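Local coordinates for protein alkaline phosphatase D (Bacillus subtilis, PDB 2YEQ) that hydrolyses phosphate esters as a secreted phosphodiesterase and alkaline phosphatase, using an active site that contains iron and calcium, at residues P8-S20 with R190-W204. Residues are numbered along the deposited sequence; the frame is centred on the assembly and turned at random.
Sequences PFTLGVASGDPLS and RSDANLKAAHAAFPW. With PE5 (3,6,9,12,15,18,21,24-octaoxahexacosan-1-ol), chain D; EDO (1,2-ethanediol), chain I; EDO (1,2-ethanediol), chain B.
Lys-196 reaches from helix 193-201 to the turn at Phe-9 to Gly-12, where its NZ donates to Thr-10 O at 2.9 Å, arriving from above the carbonyl plane. A bend at chi3 (-75°) lays the chain along this type I turn, CD lying 3.4 Å from Leu-11 C, and a water joins the ammonium to Phe-9 O. With the lysine cut back to an alanine, Thr-10 O would probably lose its charged donor and a gap would open beside the turn. Gly-12, at positive phi, passes close to the lysine CD, and a CB there would be tight against it.

Leu-11 sets its CB against the CG of Arg-190, whose NH2 lies 3.6 Å from Ala-14 CB. The same NH2 lies over the centre of one face of the His-199 ring, while Trp-204 CZ2 lies over the other; Trp-26 and His-245 O hold the arginine from outside, and Tyr-152 OH is hydrogen-bonded to His-199 NE2. Val-13 CG2 packs on Ala-200 CB, and separate waters link the strand backbone to Arg-190 NE, Lys-196 O and His-199 O. The short axes of helix 193-201 and strand 13-16 make an angle of 43°.

Past the end of the helix the two segments pair directly: Trp-204 N donates to Ser-15 O at 2.9 Å, and Asp-17 N to Trp-204 O at 3.2 Å. The indole is tied back by NE1 to Ala-198 O (3.1 Å), near its ring plane. Strand 13-16 thus runs parallel to strand 203-206, between it and strand 23-28, in a mixed sheet that joins strands of the N-terminal region to those of the calcineurin-like phosphatase region.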
ATOM      1  N   PRO A   8      -8.261 -26.542   0.785  1.00 18.32           N
ATOM      2  CA  PRO A   8      -9.010 -25.314   1.120  1.00 20.37           C
ATOM      3  C   PRO A   8      -8.176 -24.027   1.215  1.00 20.13           C
ATOM      4  O   PRO A   8      -8.720 -22.911   1.081  1.00 21.29           O
ATOM      5  CB  PRO A   8      -9.670 -25.655   2.444  1.00 18.67           C
ATOM      6  CG  PRO A   8      -8.825 -26.729   3.048  1.00 19.43           C
ATOM      7  CD  PRO A   8      -8.285 -27.514   1.900  1.00 19.03           C
ATOM      8  N   PHE A   9      -6.872 -24.150   1.423  1.00 21.58           N
ATOM      9  CA  PHE A   9      -6.042 -22.966   1.679  1.00 20.42           C
ATOM     10  C   PHE A   9      -5.450 -22.424   0.370  1.00 21.15           C
ATOM     11  O   PHE A   9      -4.247 -22.224   0.261  1.00 19.61           O
ATOM     12  CB  PHE A   9      -4.933 -23.290   2.684  1.00 20.60           C
ATOM     13  CG  PHE A   9      -5.433 -23.781   4.024  1.00 21.67           C
ATOM     14  CD1 PHE A   9      -5.985 -22.900   4.946  1.00 22.18           C
ATOM     15  CD2 PHE A   9      -5.324 -25.115   4.375  1.00 23.78           C
ATOM     16  CE1 PHE A   9      -6.427 -23.333   6.169  1.00 21.70           C
ATOM     17  CE2 PHE A   9      -5.773 -25.569   5.629  1.00 22.60           C
ATOM     18  CZ  PHE A   9      -6.305 -24.679   6.522  1.00 23.72           C
ATOM     19  N   THR A  10      -6.315 -22.190  -0.612  1.00 19.34           N
ATOM     20  CA  THR A  10      -5.918 -21.763  -1.949  1.00 19.49           C
ATOM     21  C   THR A  10      -5.377 -20.328  -1.950  1.00 18.65           C
ATOM     22  O   THR A  10      -4.742 -19.910  -2.917  1.00 19.97           O
ATOM     23  CB  THR A  10      -7.147 -21.797  -2.892  1.00 19.94           C
ATOM     24  OG1 THR A  10      -8.200 -21.003  -2.290  1.00 20.05           O
ATOM     25  CG2 THR A  10      -7.655 -23.272  -3.111  1.00 17.60           C
ATOM     26  N   LEU A  11      -5.681 -19.561  -0.908  1.00 18.68           N
ATOM     27  CA  LEU A  11      -5.199 -18.168  -0.800  1.00 19.45           C
ATOM     28  C   LEU A  11      -4.042 -18.055   0.171  1.00 19.84           C
ATOM     29  O   LEU A  11      -3.628 -16.942   0.543  1.00 18.74           O
ATOM     30  CB  LEU A  11      -6.330 -17.243  -0.353  1.00 19.19           C
ATOM     31  CG  LEU A  11      -7.557 -17.341  -1.264  1.00 18.54           C
ATOM     32  CD1 LEU A  11      -8.563 -16.277  -0.858  1.00 19.87           C
ATOM     33  CD2 LEU A  11      -7.207 -17.226  -2.724  1.00 17.71           C
ATOM     34  N   GLY A  12      -3.531 -19.211   0.593  1.00 20.86           N
ATOM     35  CA  GLY A  12      -2.388 -19.265   1.497  1.00 19.01           C
ATOM     36  C   GLY A  12      -2.684 -18.754   2.884  1.00 18.83           C
ATOM     37  O   GLY A  12      -3.799 -18.885   3.413  1.00 20.37           O
ATOM     38  N   VAL A  13      -1.654 -18.172   3.490  1.00 18.08           N
ATOM     39  CA  VAL A  13      -1.718 -17.644   4.824  1.00 17.10           C
ATOM     40  C   VAL A  13      -1.069 -16.260   4.865  1.00 16.44           C
ATOM     41  O   VAL A  13      -0.428 -15.828   3.896  1.00 20.00           O
ATOM     42  CB  VAL A  13      -1.021 -18.589   5.846  1.00 17.30           C
ATOM     43  CG1 VAL A  13      -1.668 -20.012   5.836  1.00 16.30           C
ATOM     44  CG2 VAL A  13       0.521 -18.659   5.598  1.00 15.33           C
ATOM     45  N   ALA A  14      -1.266 -15.559   5.965  1.00 16.79           N
ATOM     46  CA  ALA A  14      -0.701 -14.214   6.116  1.00 18.59           C
ATOM     47  C   ALA A  14      -0.610 -13.895   7.580  1.00 18.35           C
ATOM     48  O   ALA A  14      -1.260 -14.539   8.415  1.00 18.59           O
ATOM     49  CB  ALA A  14      -1.558 -13.133   5.371  1.00 16.92           C
ATOM     50  N   SER A  15       0.221 -12.910   7.899  1.00 19.17           N
ATOM     51  CA  SER A  15       0.285 -12.368   9.248  1.00 18.98           C
ATOM     52  C   SER A  15       0.410 -10.855   9.193  1.00 17.41           C
ATOM     53  O   SER A  15       0.809 -10.272   8.194  1.00 16.43           O
ATOM     54  CB  SER A  15       1.460 -12.964  10.050  1.00 20.65           C
ATOM     55  OG  SER A  15       2.718 -12.490   9.565  1.00 20.75           O
ATOM     56  N   GLY A  16       0.090 -10.210  10.290  1.00 19.07           N
ATOM     57  CA  GLY A  16       0.065  -8.769  10.252  1.00 20.36           C
ATOM     58  C   GLY A  16      -0.156  -8.059  11.552  1.00 18.98           C
ATOM     59  O   GLY A  16      -0.358  -8.660  12.603  1.00 21.46           O
ATOM     60  N   ASP A  17      -0.090  -6.742  11.453  1.00 21.59           N
ATOM     61  CA  ASP A  17      -0.301  -5.850  12.579  1.00 23.01           C
ATOM     62  C   ASP A  17       0.408  -6.317  13.830  1.00 20.25           C
ATOM     63  O   ASP A  17      -0.194  -6.430  14.896  1.00 23.38           O
ATOM     64  CB  ASP A  17      -1.806  -5.652  12.811  1.00 24.43           C
ATOM     65  CG  ASP A  17      -2.389  -4.583  11.897  1.00 30.03           C
ATOM     66  OD1 ASP A  17      -1.771  -4.309  10.836  1.00 29.83           O
ATOM     67  OD2 ASP A  17      -3.456  -4.015  12.248  1.00 36.54           O
ATOM     68  N   PRO A  18       1.712  -6.540  13.713  1.00 19.98           N
ATOM     69  CA  PRO A  18       2.471  -7.034  14.857  1.00 20.54           C
ATOM     70  C   PRO A  18       2.565  -5.994  15.934  1.00 23.92           C
ATOM     71  O   PRO A  18       2.661  -4.791  15.616  1.00 23.38           O
ATOM     72  CB  PRO A  18       3.867  -7.322  14.265  1.00 21.44           C
ATOM     73  CG  PRO A  18       3.983  -6.424  13.142  1.00 21.64           C
ATOM     74  CD  PRO A  18       2.579  -6.330  12.550  1.00 18.92           C
ATOM     75  N   LEU A  19       2.490  -6.457  17.187  1.00 24.20           N
ATOM     76  CA  LEU A  19       2.816  -5.674  18.371  1.00 23.33           C
ATOM     77  C   LEU A  19       3.948  -6.417  19.106  1.00 24.59           C
ATOM     78  O   LEU A  19       4.447  -7.429  18.624  1.00 21.99           O
ATOM     79  CB  LEU A  19       1.600  -5.507  19.278  1.00 25.24           C
ATOM     80  CG  LEU A  19       0.442  -4.663  18.700  1.00 27.19           C
ATOM     81  CD1 LEU A  19      -0.769  -4.687  19.624  1.00 28.35           C
ATOM     82  CD2 LEU A  19       0.882  -3.234  18.393  1.00 28.06           C
ATOM     83  N   SER A  20       4.360  -5.934  20.271  1.00 25.38           N
ATOM     84  CA  SER A  20       5.502  -6.559  20.952  1.00 27.93           C
ATOM     85  C   SER A  20       5.166  -7.912  21.568  1.00 29.44           C
ATOM     86  O   SER A  20       6.065  -8.692  21.836  1.00 29.56           O
ATOM     87  CB  SER A  20       6.120  -5.612  21.991  1.00 25.70           C
ATOM     88  OG  SER A  20       5.245  -5.362  23.050  1.00 28.24           O
ATOM     89  N   ARG A 190      -5.141 -12.764  -4.755  1.00 17.34           N
ATOM     90  CA  ARG A 190      -4.480 -13.465  -3.675  1.00 19.14           C
ATOM     91  C   ARG A 190      -4.116 -14.932  -4.042  1.00 20.73           C
ATOM     92  O   ARG A 190      -3.329 -15.556  -3.336  1.00 23.83           O
ATOM     93  CB  ARG A 190      -5.362 -13.406  -2.429  1.00 18.52           C
ATOM     94  CG  ARG A 190      -4.752 -13.881  -1.129  1.00 20.00           C
ATOM     95  CD  ARG A 190      -3.486 -13.093  -0.817  1.00 20.52           C
ATOM     96  NE  ARG A 190      -3.239 -12.787   0.577  1.00 21.55           N
ATOM     97  CZ  ARG A 190      -4.030 -12.104   1.413  1.00 27.54           C
ATOM     98  NH1 ARG A 190      -5.231 -11.662   1.061  1.00 39.45           N
ATOM     99  NH2 ARG A 190      -3.635 -11.914   2.665  1.00 29.91           N
ATOM    100  N   SER A 191      -4.676 -15.448  -5.138  1.00 19.64           N
ATOM    101  CA  SER A 191      -4.386 -16.790  -5.635  1.00 21.39           C
ATOM    102  C   SER A 191      -2.975 -16.881  -6.249  1.00 21.46           C
ATOM    103  O   SER A 191      -2.480 -17.969  -6.501  1.00 20.93           O
ATOM    104  CB  SER A 191      -5.386 -17.160  -6.755  1.00 21.06           C
ATOM    105  OG  SER A 191      -6.624 -17.482  -6.190  1.00 26.44           O
ATOM    106  N   ASP A 192      -2.401 -15.738  -6.596  1.00 20.42           N
ATOM    107  CA  ASP A 192      -1.099 -15.704  -7.239  1.00 20.65           C
ATOM    108  C   ASP A 192      -0.038 -16.214  -6.265  1.00 18.22           C
ATOM    109  O   ASP A 192       0.080 -15.698  -5.165  1.00 18.22           O
ATOM    110  CB  ASP A 192      -0.769 -14.288  -7.679  1.00 19.67           C
ATOM    111  CG  ASP A 192       0.539 -14.219  -8.404  1.00 20.01           C
ATOM    112  OD1 ASP A 192       1.566 -14.321  -7.697  1.00 20.29           O
ATOM    113  OD2 ASP A 192       0.537 -14.094  -9.649  1.00 20.70           O
ATOM    114  N   ALA A 193       0.741 -17.201  -6.706  1.00 17.78           N
ATOM    115  CA  ALA A 193       1.718 -17.910  -5.857  1.00 18.77           C
ATOM    116  C   ALA A 193       2.779 -16.978  -5.297  1.00 16.35           C
ATOM    117  O   ALA A 193       3.228 -17.157  -4.166  1.00 16.13           O
ATOM    118  CB  ALA A 193       2.389 -19.087  -6.637  1.00 18.19           C
ATOM    119  N   ASN A 194       3.183 -15.989  -6.080  1.00 17.53           N
ATOM    120  CA  ASN A 194       4.232 -15.073  -5.664  1.00 18.45           C
ATOM    121  C   ASN A 194       3.759 -14.181  -4.524  1.00 18.11           C
ATOM    122  O   ASN A 194       4.444 -14.014  -3.503  1.00 18.23           O
ATOM    123  CB  ASN A 194       4.671 -14.202  -6.844  1.00 22.69           C
ATOM    124  CG  ASN A 194       5.211 -15.003  -7.992  1.00 24.64           C
ATOM    125  OD1 ASN A 194       4.692 -14.946  -9.106  1.00 30.93           O
ATOM    126  ND2 ASN A 194       6.245 -15.754  -7.734  1.00 21.83           N
ATOM    127  N   LEU A 195       2.553 -13.629  -4.671  1.00 16.82           N
ATOM    128  CA  LEU A 195       1.950 -12.802  -3.614  1.00 16.36           C
ATOM    129  C   LEU A 195       1.743 -13.606  -2.351  1.00 15.82           C
ATOM    130  O   LEU A 195       2.053 -13.160  -1.247  1.00 16.47           O
ATOM    131  CB  LEU A 195       0.606 -12.197  -4.104  1.00 16.07           C
ATOM    132  CG  LEU A 195      -0.225 -11.363  -3.134  1.00 17.09           C
ATOM    133  CD1 LEU A 195       0.617 -10.314  -2.407  1.00 15.71           C
ATOM    134  CD2 LEU A 195      -1.400 -10.683  -3.908  1.00 15.41           C
ATOM    135  N   LYS A 196       1.252 -14.825  -2.486  1.00 17.56           N
ATOM    136  CA  LYS A 196       1.096 -15.704  -1.320  1.00 16.64           C
ATOM    137  C   LYS A 196       2.423 -15.972  -0.601  1.00 16.32           C
ATOM    138  O   LYS A 196       2.458 -16.056   0.613  1.00 18.08           O
ATOM    139  CB  LYS A 196       0.458 -17.057  -1.718  1.00 17.18           C
ATOM    140  CG  LYS A 196      -0.955 -16.956  -2.223  1.00 18.47           C
ATOM    141  CD  LYS A 196      -1.651 -18.334  -2.288  1.00 21.26           C
ATOM    142  CE  LYS A 196      -1.209 -19.188  -3.427  1.00 23.82           C
ATOM    143  NZ  LYS A 196      -1.952 -20.480  -3.354  1.00 23.38           N
ATOM    144  N   ALA A 197       3.505 -16.142  -1.357  1.00 18.89           N
ATOM    145  CA  ALA A 197       4.845 -16.397  -0.758  1.00 18.30           C
ATOM    146  C   ALA A 197       5.305 -15.168   0.031  1.00 16.92           C
ATOM    147  O   ALA A 197       5.813 -15.284   1.137  1.00 18.20           O
ATOM    148  CB  ALA A 197       5.871 -16.735  -1.853  1.00 18.31           C
ATOM    149  N   ALA A 198       5.097 -13.991  -0.548  1.00 16.80           N
ATOM    150  CA  ALA A 198       5.435 -12.730   0.140  1.00 17.68           C
ATOM    151  C   ALA A 198       4.626 -12.534   1.407  1.00 16.44           C
ATOM    152  O   ALA A 198       5.166 -12.047   2.434  1.00 16.78           O
ATOM    153  CB  ALA A 198       5.321 -11.531  -0.835  1.00 15.88           C
ATOM    154  N   HIS A 199       3.356 -12.974   1.397  1.00 17.46           N
ATOM    155  CA  HIS A 199       2.561 -12.935   2.615  1.00 16.99           C
ATOM    156  C   HIS A 199       3.044 -13.930   3.666  1.00 16.67           C
ATOM    157  O   HIS A 199       3.042 -13.609   4.845  1.00 18.84           O
ATOM    158  CB  HIS A 199       1.061 -13.165   2.344  1.00 17.06           C
ATOM    159  CG  HIS A 199       0.317 -11.930   1.937  1.00 18.10           C
ATOM    160  ND1 HIS A 199       0.115 -10.876   2.800  1.00 20.56           N
ATOM    161  CD2 HIS A 199      -0.302 -11.597   0.774  1.00 18.19           C
ATOM    162  CE1 HIS A 199      -0.598  -9.943   2.183  1.00 21.04           C
ATOM    163  NE2 HIS A 199      -0.868 -10.359   0.954  1.00 20.39           N
ATOM    164  N   ALA A 200       3.406 -15.148   3.245  1.00 17.30           N
ATOM    165  CA  ALA A 200       3.852 -16.188   4.177  1.00 16.60           C
ATOM    166  C   ALA A 200       5.233 -15.850   4.790  1.00 17.83           C
ATOM    167  O   ALA A 200       5.548 -16.263   5.898  1.00 19.73           O
ATOM    168  CB  ALA A 200       3.886 -17.592   3.462  1.00 15.84           C
ATOM    169  N   ALA A 201       6.007 -15.023   4.101  1.00 20.28           N
ATOM    170  CA  ALA A 201       7.375 -14.681   4.527  1.00 20.46           C
ATOM    171  C   ALA A 201       7.499 -13.622   5.631  1.00 21.20           C
ATOM    172  O   ALA A 201       8.459 -13.638   6.422  1.00 20.76           O
ATOM    173  CB  ALA A 201       8.191 -14.265   3.291  1.00 18.61           C
ATOM    174  N   PHE A 202       6.557 -12.683   5.696  1.00 20.87           N
ATOM    175  CA  PHE A 202       6.676 -11.512   6.591  1.00 21.59           C
ATOM    176  C   PHE A 202       5.315 -11.051   7.134  1.00 19.65           C
ATOM    177  O   PHE A 202       4.313 -11.237   6.477  1.00 18.45           O
ATOM    178  CB  PHE A 202       7.208 -10.294   5.829  1.00 21.69           C
ATOM    179  CG  PHE A 202       8.275 -10.581   4.840  1.00 21.45           C
ATOM    180  CD1 PHE A 202       9.576 -10.853   5.263  1.00 23.78           C
ATOM    181  CD2 PHE A 202       8.027 -10.495   3.495  1.00 21.52           C
ATOM    182  CE1 PHE A 202      10.573 -11.081   4.356  1.00 20.38           C
ATOM    183  CE2 PHE A 202       9.036 -10.726   2.572  1.00 21.09           C
ATOM    184  CZ  PHE A 202      10.315 -11.035   3.020  1.00 22.44           C
ATOM    185  N   PRO A 203       5.297 -10.402   8.288  1.00 18.92           N
ATOM    186  CA  PRO A 203       4.093  -9.688   8.725  1.00 20.19           C
ATOM    187  C   PRO A 203       3.893  -8.446   7.885  1.00 21.32           C
ATOM    188  O   PRO A 203       4.878  -7.770   7.566  1.00 20.32           O
ATOM    189  CB  PRO A 203       4.404  -9.296  10.162  1.00 20.69           C
ATOM    190  CG  PRO A 203       5.891  -9.285  10.242  1.00 20.05           C
ATOM    191  CD  PRO A 203       6.421 -10.208   9.216  1.00 19.22           C
ATOM    192  N   TRP A 204       2.634  -8.163   7.529  1.00 20.12           N
ATOM    193  CA  TRP A 204       2.276  -7.024   6.698  1.00 17.70           C
ATOM    194  C   TRP A 204       1.453  -6.008   7.505  1.00 18.11           C
ATOM    195  O   TRP A 204       0.635  -6.381   8.372  1.00 19.44           O
ATOM    196  CB  TRP A 204       1.454  -7.441   5.489  1.00 17.02           C
ATOM    197  CG  TRP A 204       2.205  -8.116   4.376  1.00 17.86           C
ATOM    198  CD1 TRP A 204       3.193  -9.058   4.501  1.00 16.79           C
ATOM    199  CD2 TRP A 204       2.005  -7.938   2.968  1.00 18.51           C
ATOM    200  NE1 TRP A 204       3.618  -9.455   3.274  1.00 17.44           N
ATOM    201  CE2 TRP A 204       2.904  -8.797   2.311  1.00 17.21           C
ATOM    202  CE3 TRP A 204       1.158  -7.121   2.197  1.00 18.26           C
ATOM    203  CZ2 TRP A 204       2.983  -8.872   0.939  1.00 18.93           C
ATOM    204  CZ3 TRP A 204       1.237  -7.182   0.853  1.00 18.39           C
ATOM    205  CH2 TRP A 204       2.130  -8.063   0.215  1.00 20.06           C
TER
HETATM  206  C50 PE5 D 530       9.391 -22.405   6.415  1.00 45.96           C
HETATM  207  O1  PE5 D 530       8.577 -21.224   6.418  1.00 46.05           O
HETATM  208  C1  PE5 D 530       8.708 -20.536   5.188  1.00 40.69           C
HETATM  209  C2  PE5 D 530       7.983 -19.205   5.156  1.00 38.33           C
HETATM  210  O2  PE5 D 530       7.531 -18.956   3.821  1.00 41.71           O
HETATM  211  C3  PE5 D 530       8.438 -18.276   2.950  1.00 39.50           C
HETATM  212  C4  PE5 D 530       7.729 -17.930   1.658  1.00 38.27           C
HETATM  213  C1  EDO I 535      -1.470  -2.829  15.672  0.50 35.01           C
HETATM  214  O1  EDO I 535      -0.233  -3.220  15.055  0.50 38.32           O
HETATM  215  C2  EDO I 535      -2.388  -2.186  14.645  0.50 34.83           C
HETATM  216  O2  EDO I 535      -3.676  -2.805  14.675  0.50 32.80           O
HETATM  217  C1  EDO B 561       9.928 -12.839   9.124  1.00 42.30           C
HETATM  218  O1  EDO B 561       8.542 -13.149   9.161  1.00 38.29           O
HETATM  219  C2  EDO B 561      10.144 -11.399   9.544  1.00 42.77           C
HETATM  220  O2  EDO B 561      11.541 -11.253   9.821  1.00 42.37           O
HETATM  221  O   HOH W   1      -1.825 -22.178  -1.290  1.00 45.30           O
HETATM  222  O   HOH W   2      -1.742 -15.156   1.549  1.00 18.32           O
HETATM  223  O   HOH W   3       0.781 -18.064   1.805  1.00 19.20           O
HETATM  224  O   HOH W   4       3.623 -14.128   7.539  1.00 17.61           O
HETATM  225  O   HOH W   5       1.467 -11.504   5.459  1.00 18.57           O
HETATM  226  O   HOH W   6      -1.948  -5.458   8.208  1.00 20.84           O